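Local atomic coordinates of methionine gamma-lyase (Trichomonas vaginalis, PDB entry 1PFF), a protein that belongs to the Cys/Met metabolism family of pyridoxal-phosphate-dependent enzymes and assembles from four protein chains. Residues G227-H231 with P232-I236. Numbering follows the deposited sequence.
Sequences GLPDH and PGHEI
The imidazole of H234 lies with one face against the backbone of P229, whose CA sits 4.0 Å from the ring centroid and 21° off the ring normal, a CH-pi contact displaced toward the rim. The carbonyl oxygens of L228 and G227 approach the same ring obliquely, G227 O reaching to 3.4 Å from CE1. The second imidazole, that of H231, has P232 CD over one face, again as a CH-pi contact displaced toward the rim, while H234 N comes up at its edge, near the ring plane. A chi1 of 172° sets H234 CG opposite the backbone N and turns the ring back over the 227-229 backbone, where ND1 is hydrogen-bonded to P226 O; F244 meets the same ring with the planes at about 30°. H231 NE2 is hydrogen-bonded to L97 O, and the side chain touches V99.

Two type I turns in succession, L228 to H231 and H231 to H234, build this corner between strand 223-224 and helix 234-240. The first is closed by H231 N bonding to L228 O at 2.9 Å, the second by H234 N bonding to H231 O at 3.0 Å. G233 takes the N-cap position of the helix.

Each histidine thus joins an apolar contact on a ring face to a ring nitrogen engaged by a backbone carbonyl. These bonds imply that H234 ND1 and H231 NE2 probably carry protons, and together with the face contacts they probably restrict ring rotation in the turns leading into helix 234-240.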
# COMPACT_ATOMS: atom_id res chain seq x y z
N GLY A 227 -28.51 19.96 -17.36
CA GLY A 227 -28.14 21.28 -17.85
C GLY A 227 -28.86 21.76 -19.11
O GLY A 227 -28.75 22.93 -19.47
N LEU A 228 -29.57 20.87 -19.79
CA LEU A 228 -30.34 21.26 -20.97
C LEU A 228 -31.69 21.84 -20.55
O LEU A 228 -32.40 21.23 -19.74
CB LEU A 228 -30.56 20.08 -21.93
CG LEU A 228 -29.31 19.45 -22.57
CD1 LEU A 228 -29.73 18.24 -23.38
CD2 LEU A 228 -28.52 20.45 -23.43
N PRO A 229 -32.05 23.01 -21.08
CA PRO A 229 -33.36 23.60 -20.80
C PRO A 229 -34.54 22.69 -21.19
O PRO A 229 -35.61 22.84 -20.62
CB PRO A 229 -33.34 24.89 -21.62
CG PRO A 229 -31.86 25.23 -21.73
CD PRO A 229 -31.19 23.90 -21.89
N ASP A 230 -34.32 21.76 -22.12
CA ASP A 230 -35.32 20.76 -22.52
C ASP A 230 -35.51 19.60 -21.53
O ASP A 230 -36.46 18.81 -21.67
CB ASP A 230 -34.96 20.16 -23.88
CG ASP A 230 -35.44 21.00 -25.04
OD1 ASP A 230 -36.18 21.98 -24.82
OD2 ASP A 230 -35.13 20.74 -26.22
N HIS A 231 -34.60 19.47 -20.57
CA HIS A 231 -34.71 18.47 -19.50
C HIS A 231 -35.74 18.98 -18.47
O HIS A 231 -35.61 20.09 -17.97
CB HIS A 231 -33.34 18.26 -18.85
CG HIS A 231 -33.23 17.04 -17.99
ND1 HIS A 231 -32.89 15.80 -18.50
CD2 HIS A 231 -33.40 16.87 -16.66
CE1 HIS A 231 -32.86 14.92 -17.51
NE2 HIS A 231 -33.16 15.54 -16.39
N PRO A 232 -36.76 18.18 -18.16
CA PRO A 232 -37.84 18.63 -17.27
C PRO A 232 -37.35 19.13 -15.92
O PRO A 232 -37.88 20.13 -15.44
CB PRO A 232 -38.70 17.36 -17.07
CG PRO A 232 -38.40 16.51 -18.19
CD PRO A 232 -36.98 16.80 -18.63
N GLY A 233 -36.34 18.48 -15.34
CA GLY A 233 -35.86 18.91 -14.04
C GLY A 233 -34.85 20.06 -14.08
O GLY A 233 -34.22 20.36 -13.05
N HIS A 234 -34.69 20.70 -15.23
CA HIS A 234 -33.63 21.70 -15.41
C HIS A 234 -33.74 22.83 -14.38
O HIS A 234 -32.74 23.21 -13.77
CB HIS A 234 -33.62 22.28 -16.83
CG HIS A 234 -32.69 23.44 -17.00
ND1 HIS A 234 -31.32 23.30 -16.99
CD2 HIS A 234 -32.93 24.77 -17.14
CE1 HIS A 234 -30.75 24.49 -17.14
NE2 HIS A 234 -31.71 25.39 -17.24
N GLU A 235 -34.94 23.35 -14.19
CA GLU A 235 -35.14 24.45 -13.24
C GLU A 235 -34.89 24.04 -11.79
O GLU A 235 -34.33 24.81 -11.01
CB GLU A 235 -36.51 25.10 -13.44
CG GLU A 235 -36.60 25.75 -14.82
CD GLU A 235 -38.02 25.98 -15.29
OE1 GLU A 235 -38.98 25.79 -14.49
OE2 GLU A 235 -38.18 26.38 -16.47
N ILE A 236 -35.26 22.81 -11.45
CA ILE A 236 -34.94 22.28 -10.13
C ILE A 236 -33.43 22.10 -9.98
O ILE A 236 -32.86 22.46 -8.96
CB ILE A 236 -35.67 20.95 -9.88
CG1 ILE A 236 -37.18 21.19 -9.72
CG2 ILE A 236 -35.10 20.29 -8.62
CD1 ILE A 236 -38.01 19.91 -9.77